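Local coordinates for 457aa long hypothetical protein (Pyrococcus horikoshii, PDB 2CSU) that is of unknown function but joins a Rossmann-type CoA binding domain to two further domains related to the succinyl-CoA ligase family, at residues A68-P73 with K90-I95; F286-P291 with K404-M409. All blocks are in the same frame, centred on the assembly; numbering follows the deposited sequence.

Contact 1: A68-P73 with K90-I95; sequences AIIVVP and KGVVII
Ala68-Ile70 and Gly91-Ile94 pair as neighbouring parallel strands, their short axes 4.7 Å apart and 24° from alignment. The hydrogen bonds run alternately up the ladder: Ala68 N to Gly91 O, Val93 N to Ala68 O (3.0 Å), Ile70 N to Val93 O (2.7 Å) and Ile95 N to Ile70 O. Ala68 and Ile70 thus spend both N-H and C=O on this neighbour, whereas Ile69 turns its own to Ala12 and Ile14 of strand 10-14; strand 67-70 is therefore held on both edges.

Side chains alternate between the two faces. On one, Ile70 crosses Val92 at a slant, CD1 of Ile70 meeting CG1 of Val92 at 3.6 Å. That methyl of Val92 is in place because CG1 stands trans to the backbone N (chi1 179°). Ala68 and Ile70 pack on helix 74-87, and the small methyl of Ala68 suits the place where it meets Cys84 of that helix. On the other face Ile69 and Val93 lie alongside each other. A bend at chi2 of Ile69 (-51°) brings CD1 over to Val93 CB, 3.7 Å away, while its CG2 branch reaches Ile95 CG1 at 3.9 Å. Helix 23-31 covers this side through Val27 and Leu23. Beta-branched Val and Ile suit extended backbone and fill the space on each face between the sheet and its helices.

Strand 67-70, helix 74-87 and strand 91-94 form a beta-alpha-beta unit, here part of the five-stranded parallel sheet, order 2-1-3-4-5, of a Rossmann-type fold.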
ATOM      1  N   ALA A  68     -26.362 -24.008  -7.805  1.00 28.72           N
ATOM      2  CA  ALA A  68     -25.640 -25.096  -7.167  1.00 27.93           C
ATOM      3  C   ALA A  68     -24.151 -24.860  -7.268  1.00 27.23           C
ATOM      4  O   ALA A  68     -23.663 -24.342  -8.269  1.00 26.97           O
ATOM      5  CB  ALA A  68     -25.996 -26.432  -7.823  1.00 28.20           C
ATOM      6  N   ILE A  69     -23.431 -25.246  -6.222  1.00 26.24           N
ATOM      7  CA  ILE A  69     -21.992 -25.114  -6.208  1.00 25.50           C
ATOM      8  C   ILE A  69     -21.451 -26.533  -6.206  1.00 26.12           C
ATOM      9  O   ILE A  69     -21.744 -27.316  -5.294  1.00 26.74           O
ATOM     10  CB  ILE A  69     -21.476 -24.410  -4.945  1.00 25.46           C
ATOM     11  CG1 ILE A  69     -22.296 -23.140  -4.649  1.00 24.92           C
ATOM     12  CG2 ILE A  69     -19.989 -24.117  -5.112  1.00 24.71           C
ATOM     13  CD1 ILE A  69     -22.461 -22.189  -5.820  1.00 25.06           C
ATOM     14  N   ILE A  70     -20.681 -26.881  -7.229  1.00 25.33           N
ATOM     15  CA  ILE A  70     -20.126 -28.208  -7.297  1.00 25.32           C
ATOM     16  C   ILE A  70     -18.700 -28.170  -6.786  1.00 25.87           C
ATOM     17  O   ILE A  70     -17.813 -27.565  -7.393  1.00 26.69           O
ATOM     18  CB  ILE A  70     -20.209 -28.756  -8.725  1.00 24.04           C
ATOM     19  CG1 ILE A  70     -21.688 -28.837  -9.136  1.00 23.60           C
ATOM     20  CG2 ILE A  70     -19.540 -30.116  -8.799  1.00 24.34           C
ATOM     21  CD1 ILE A  70     -21.962 -29.476 -10.507  1.00 23.31           C
ATOM     22  N   VAL A  71     -18.501 -28.807  -5.636  1.00 26.82           N
ATOM     23  CA  VAL A  71     -17.204 -28.855  -4.988  1.00 28.44           C
ATOM     24  C   VAL A  71     -16.870 -30.278  -4.566  1.00 29.09           C
ATOM     25  O   VAL A  71     -16.415 -30.550  -3.461  1.00 30.86           O
ATOM     26  CB  VAL A  71     -17.228 -27.912  -3.784  1.00 29.11           C
ATOM     27  CG1 VAL A  71     -18.190 -28.444  -2.721  1.00 30.46           C
ATOM     28  CG2 VAL A  71     -15.831 -27.796  -3.196  1.00 28.59           C
ATOM     29  N   VAL A  72     -17.179 -31.208  -5.485  1.00 29.51           N
ATOM     30  CA  VAL A  72     -16.783 -32.591  -5.283  1.00 30.72           C
ATOM     31  C   VAL A  72     -15.574 -32.941  -6.158  1.00 31.11           C
ATOM     32  O   VAL A  72     -15.152 -32.174  -7.011  1.00 31.21           O
ATOM     33  CB  VAL A  72     -17.971 -33.479  -5.643  1.00 31.09           C
ATOM     34  CG1 VAL A  72     -19.113 -33.234  -4.661  1.00 30.80           C
ATOM     35  CG2 VAL A  72     -18.439 -33.161  -7.051  1.00 30.44           C
ATOM     36  N   PRO A  73     -14.982 -34.113  -5.873  1.00 30.93           N
ATOM     37  CA  PRO A  73     -13.879 -34.629  -6.673  1.00 30.71           C
ATOM     38  C   PRO A  73     -14.222 -34.733  -8.166  1.00 30.64           C
ATOM     39  O   PRO A  73     -15.361 -34.912  -8.571  1.00 29.72           O
ATOM     40  CB  PRO A  73     -13.499 -35.994  -6.101  1.00 30.51           C
ATOM     41  CG  PRO A  73     -14.024 -36.039  -4.668  1.00 30.94           C
ATOM     42  CD  PRO A  73     -15.236 -34.996  -4.751  1.00 31.14           C
ATOM     43  N   LYS A  90     -30.583 -23.429 -12.460  1.00 28.84           N
ATOM     44  CA  LYS A  90     -30.331 -22.431 -13.493  1.00 28.61           C
ATOM     45  C   LYS A  90     -28.834 -22.197 -13.713  1.00 27.22           C
ATOM     46  O   LYS A  90     -28.333 -22.194 -14.831  1.00 27.18           O
ATOM     47  CB  LYS A  90     -31.027 -21.128 -13.088  1.00 30.47           C
ATOM     48  CG  LYS A  90     -32.544 -21.198 -13.291  1.00 33.02           C
ATOM     49  CD  LYS A  90     -33.282 -20.031 -12.627  1.00 35.16           C
ATOM     50  CE  LYS A  90     -34.805 -20.124 -12.792  1.00 37.34           C
ATOM     51  NZ  LYS A  90     -35.421 -20.467 -11.511  1.00 38.82           N
ATOM     52  N   GLY A  91     -28.121 -21.962 -12.597  1.00 25.38           N
ATOM     53  CA  GLY A  91     -26.693 -21.682 -12.704  1.00 24.19           C
ATOM     54  C   GLY A  91     -25.854 -22.616 -11.826  1.00 23.03           C
ATOM     55  O   GLY A  91     -26.264 -23.064 -10.764  1.00 23.19           O
ATOM     56  N   VAL A  92     -24.646 -22.938 -12.333  1.00 22.32           N
ATOM     57  CA  VAL A  92     -23.750 -23.809 -11.578  1.00 20.52           C
ATOM     58  C   VAL A  92     -22.334 -23.225 -11.485  1.00 20.92           C
ATOM     59  O   VAL A  92     -21.736 -22.815 -12.472  1.00 22.22           O
ATOM     60  CB  VAL A  92     -23.707 -25.171 -12.273  1.00 20.83           C
ATOM     61  CG1 VAL A  92     -22.758 -26.108 -11.525  1.00 18.34           C
ATOM     62  CG2 VAL A  92     -25.097 -25.784 -12.300  1.00 19.85           C
ATOM     63  N   VAL A  93     -21.808 -23.204 -10.267  1.00 20.87           N
ATOM     64  CA  VAL A  93     -20.449 -22.776 -10.039  1.00 19.88           C
ATOM     65  C   VAL A  93     -19.698 -24.067  -9.748  1.00 20.80           C
ATOM     66  O   VAL A  93     -20.021 -24.783  -8.784  1.00 20.78           O
ATOM     67  CB  VAL A  93     -20.295 -21.869  -8.807  1.00 19.88           C
ATOM     68  CG1 VAL A  93     -18.802 -21.647  -8.550  1.00 18.88           C
ATOM     69  CG2 VAL A  93     -21.019 -20.522  -9.019  1.00 18.84           C
ATOM     70  N   ILE A  94     -18.717 -24.370 -10.591  1.00 21.50           N
ATOM     71  CA  ILE A  94     -17.900 -25.570 -10.438  1.00 21.50           C
ATOM     72  C   ILE A  94     -16.559 -25.141  -9.871  1.00 22.30           C
ATOM     73  O   ILE A  94     -15.726 -24.565 -10.578  1.00 21.80           O
ATOM     74  CB  ILE A  94     -17.661 -26.291 -11.803  1.00 21.10           C
ATOM     75  CG1 ILE A  94     -18.998 -26.757 -12.389  1.00 19.64           C
ATOM     76  CG2 ILE A  94     -16.733 -27.504 -11.611  1.00 19.01           C
ATOM     77  CD1 ILE A  94     -18.877 -27.394 -13.753  1.00 20.33           C
ATOM     78  N   ILE A  95     -16.362 -25.416  -8.587  1.00 23.35           N
ATOM     79  CA  ILE A  95     -15.132 -25.050  -7.911  1.00 24.19           C
ATOM     80  C   ILE A  95     -14.030 -26.018  -8.290  1.00 24.24           C
ATOM     81  O   ILE A  95     -12.885 -25.630  -8.489  1.00 24.89           O
ATOM     82  CB  ILE A  95     -15.324 -25.075  -6.375  1.00 24.56           C
ATOM     83  CG1 ILE A  95     -16.189 -23.894  -5.944  1.00 25.70           C
ATOM     84  CG2 ILE A  95     -13.979 -25.060  -5.674  1.00 24.70           C
ATOM     85  CD1 ILE A  95     -15.578 -22.541  -6.244  1.00 26.76           C
TER

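Contact 2: F286-P291 with K404-M409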
ATOM      1  N   PHE A 286     -15.698   5.823  -8.465  1.00 26.54           N
ATOM      2  CA  PHE A 286     -16.981   6.162  -9.068  1.00 27.65           C
ATOM      3  C   PHE A 286     -18.107   6.159  -8.031  1.00 29.21           C
ATOM      4  O   PHE A 286     -19.272   5.945  -8.340  1.00 29.94           O
ATOM      5  CB  PHE A 286     -17.280   5.136 -10.162  1.00 27.37           C
ATOM      6  CG  PHE A 286     -16.331   5.326 -11.310  1.00 26.87           C
ATOM      7  CD1 PHE A 286     -16.588   6.309 -12.259  1.00 27.21           C
ATOM      8  CD2 PHE A 286     -15.215   4.514 -11.427  1.00 26.98           C
ATOM      9  CE1 PHE A 286     -15.721   6.477 -13.329  1.00 28.12           C
ATOM     10  CE2 PHE A 286     -14.348   4.691 -12.503  1.00 28.18           C
ATOM     11  CZ  PHE A 286     -14.596   5.671 -13.455  1.00 27.94           C
ATOM     12  N   SER A 287     -17.705   6.372  -6.764  1.00 30.20           N
ATOM     13  CA  SER A 287     -18.698   6.653  -5.734  1.00 32.18           C
ATOM     14  C   SER A 287     -19.058   8.138  -5.754  1.00 32.12           C
ATOM     15  O   SER A 287     -19.953   8.614  -5.064  1.00 31.96           O
ATOM     16  CB  SER A 287     -18.097   6.275  -4.378  1.00 31.97           C
ATOM     17  OG  SER A 287     -17.696   7.461  -3.689  1.00 35.22           O
ATOM     18  N   GLN A 288     -18.276   8.884  -6.559  1.00 31.79           N
ATOM     19  CA  GLN A 288     -18.520  10.311  -6.722  1.00 33.06           C
ATOM     20  C   GLN A 288     -19.019  10.621  -8.136  1.00 33.76           C
ATOM     21  O   GLN A 288     -19.035   9.777  -9.021  1.00 34.24           O
ATOM     22  CB  GLN A 288     -17.203  11.050  -6.469  1.00 34.07           C
ATOM     23  CG  GLN A 288     -16.690  10.857  -5.042  1.00 33.24           C
ATOM     24  CD  GLN A 288     -17.243  11.953  -4.163  1.00 34.57           C
ATOM     25  OE1 GLN A 288     -17.251  13.127  -4.492  1.00 35.39           O
ATOM     26  NE2 GLN A 288     -17.723  11.513  -2.983  1.00 33.88           N
ATOM     27  N   PRO A 289     -19.476  11.872  -8.321  1.00 34.88           N
ATOM     28  CA  PRO A 289     -19.971  12.320  -9.616  1.00 34.94           C
ATOM     29  C   PRO A 289     -18.842  12.407 -10.645  1.00 34.67           C
ATOM     30  O   PRO A 289     -17.699  12.709 -10.327  1.00 33.98           O
ATOM     31  CB  PRO A 289     -20.606  13.696  -9.426  1.00 35.21           C
ATOM     32  CG  PRO A 289     -20.764  13.856  -7.916  1.00 35.87           C
ATOM     33  CD  PRO A 289     -19.565  12.955  -7.357  1.00 34.94           C
ATOM     34  N   LEU A 290     -19.205  12.371 -11.920  1.00 34.92           N
ATOM     35  CA  LEU A 290     -18.259  12.650 -12.989  1.00 36.10           C
ATOM     36  C   LEU A 290     -17.992  14.148 -13.160  1.00 36.89           C
ATOM     37  O   LEU A 290     -18.918  14.953 -13.193  1.00 37.58           O
ATOM     38  CB  LEU A 290     -18.772  12.030 -14.295  1.00 35.98           C
ATOM     39  CG  LEU A 290     -19.037  10.514 -14.195  1.00 36.37           C
ATOM     40  CD1 LEU A 290     -19.617   9.984 -15.494  1.00 35.36           C
ATOM     41  CD2 LEU A 290     -17.740   9.785 -13.866  1.00 35.82           C
ATOM     42  N   PRO A 291     -16.708  14.531 -13.267  1.00 37.91           N
ATOM     43  CA  PRO A 291     -16.273  15.922 -13.433  1.00 38.68           C
ATOM     44  C   PRO A 291     -16.645  16.514 -14.789  1.00 40.42           C
ATOM     45  O   PRO A 291     -16.604  15.822 -15.809  1.00 40.61           O
ATOM     46  CB  PRO A 291     -14.767  15.822 -13.248  1.00 38.24           C
ATOM     47  CG  PRO A 291     -14.462  14.490 -13.875  1.00 37.41           C
ATOM     48  CD  PRO A 291     -15.546  13.623 -13.291  1.00 37.34           C
ATOM     49  N   LYS A 404     -19.681  18.009  -8.127  1.00 41.32           N
ATOM     50  CA  LYS A 404     -18.257  17.928  -8.396  1.00 39.23           C
ATOM     51  C   LYS A 404     -17.617  16.831  -7.565  1.00 36.59           C
ATOM     52  O   LYS A 404     -17.737  16.806  -6.344  1.00 36.01           O
ATOM     53  CB  LYS A 404     -17.571  19.269  -8.115  1.00 40.21           C
ATOM     54  CG  LYS A 404     -18.037  20.408  -9.025  1.00 42.14           C
ATOM     55  CD  LYS A 404     -17.517  21.741  -8.517  1.00 42.80           C
ATOM     56  CE  LYS A 404     -18.042  22.914  -9.338  1.00 43.42           C
ATOM     57  NZ  LYS A 404     -17.280  24.163  -8.985  1.00 43.14           N
ATOM     58  N   PRO A 405     -16.917  15.908  -8.226  1.00 34.43           N
ATOM     59  CA  PRO A 405     -16.266  14.810  -7.513  1.00 32.86           C
ATOM     60  C   PRO A 405     -15.284  15.319  -6.462  1.00 31.77           C
ATOM     61  O   PRO A 405     -14.581  16.310  -6.676  1.00 30.70           O
ATOM     62  CB  PRO A 405     -15.574  14.040  -8.637  1.00 34.00           C
ATOM     63  CG  PRO A 405     -15.236  15.121  -9.625  1.00 33.96           C
ATOM     64  CD  PRO A 405     -16.503  15.943  -9.641  1.00 34.07           C
ATOM     65  N   VAL A 406     -15.252  14.636  -5.323  1.00 31.02           N
ATOM     66  CA  VAL A 406     -14.326  14.960  -4.247  1.00 30.85           C
ATOM     67  C   VAL A 406     -13.505  13.737  -3.842  1.00 30.08           C
ATOM     68  O   VAL A 406     -14.025  12.675  -3.526  1.00 31.00           O
ATOM     69  CB  VAL A 406     -15.142  15.462  -3.058  1.00 31.89           C
ATOM     70  CG1 VAL A 406     -14.215  15.725  -1.874  1.00 31.71           C
ATOM     71  CG2 VAL A 406     -15.861  16.745  -3.425  1.00 31.49           C
ATOM     72  N   LEU A 407     -12.173  13.901  -3.912  1.00 29.72           N
ATOM     73  CA  LEU A 407     -11.293  12.810  -3.517  1.00 28.31           C
ATOM     74  C   LEU A 407     -10.464  13.193  -2.293  1.00 27.47           C
ATOM     75  O   LEU A 407     -10.123  14.347  -2.071  1.00 27.47           O
ATOM     76  CB  LEU A 407     -10.369  12.500  -4.693  1.00 29.21           C
ATOM     77  CG  LEU A 407     -11.149  12.093  -5.945  1.00 29.84           C
ATOM     78  CD1 LEU A 407     -10.232  11.731  -7.115  1.00 29.48           C
ATOM     79  CD2 LEU A 407     -12.049  10.880  -5.709  1.00 28.57           C
ATOM     80  N   ALA A 408     -10.176  12.179  -1.461  1.00 26.49           N
ATOM     81  CA  ALA A 408      -9.394  12.443  -0.265  1.00 26.66           C
ATOM     82  C   ALA A 408      -8.122  11.600  -0.225  1.00 26.91           C
ATOM     83  O   ALA A 408      -8.072  10.464  -0.681  1.00 26.76           O
ATOM     84  CB  ALA A 408     -10.267  12.140   0.956  1.00 26.54           C
HETATM   85  N   MSE A 409      -7.053  12.229   0.289  1.00 27.70           N
HETATM   86  CA  MSE A 409      -5.851  11.474   0.583  1.00 29.28           C
HETATM   87  C   MSE A 409      -5.352  11.789   1.987  1.00 28.53           C
HETATM   88  O   MSE A 409      -4.821  12.858   2.261  1.00 27.71           O
HETATM   89  CB  MSE A 409      -4.784  11.854  -0.446  1.00 32.11           C
HETATM   90  CG  MSE A 409      -3.689  10.792  -0.573  1.00 37.00           C
HETATM   91 SE   MSE A 409      -2.073  11.423  -0.102  1.00 47.90          SE
HETATM   92  CE  MSE A 409      -1.734  10.265   1.232  1.00 38.41           C
TER
HETATM   93  O   HOH W   1     -19.291  15.261  -3.992  1.00 33.67           O
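Gln288 supplies the polar link, its OE1 accepting the backbone N-H of Val406 at 2.6 Å with an N-H...O angle of 153°. The donor stands above the amide's carbonyl plane, 38° out of it. A bend in the glutamine chain (chi2 -90°) swings the amide to the strand's start. The same OE1 also accepts a hydrogen bond from a water whose oxygen is 3.0 Å away and which donates a second one to Lys404 O. NE2 is tied to Gly427 O, so both ends of the amide are used and its rotation is fixed. A glutamine fits here because it can accept and donate at once.

The apolar part is a meeting of prolines. Pro291 lies across Pro405 at about a right angle, CB of Pro291 3.7 Å from CG of Pro405, and Leu444 of helix 434-450 touches both rings. Pro289 sets its CD 3.8 Å from Pro405 CA. Proline, with restricted phi and no N-H to satisfy, suits both the irregular loop and the residue just before the strand.

Apart from the ring contacts, Pro289 O sits 3.0 Å from Pro405 CB, a close carbon-oxygen approach.

Here the loop between helix 276-283 and strand 295-300 covers the amino end of strand 406-411, in the parallel part of a sheet of the succinyl-CoA ligase-related region.

Contacts 1 and 2 lie in series along the chain, on opposite sides of its centre. Their own centres are 39 Å apart and their nearest atoms about 26 Å, so neither touches the other. Their strands belong to separate sheets: contact 1 joins two adjacent strands inside the parallel sheet of the CoA binding region, whereas contact 2 lays a connecting loop on the start of a strand in the Ligase-CoA region. The first closes over one helix; the second brings together residues more than a hundred positions apart. Each is therefore a local feature of its own part of the chain, one near either end of the sequence's succession of sheets.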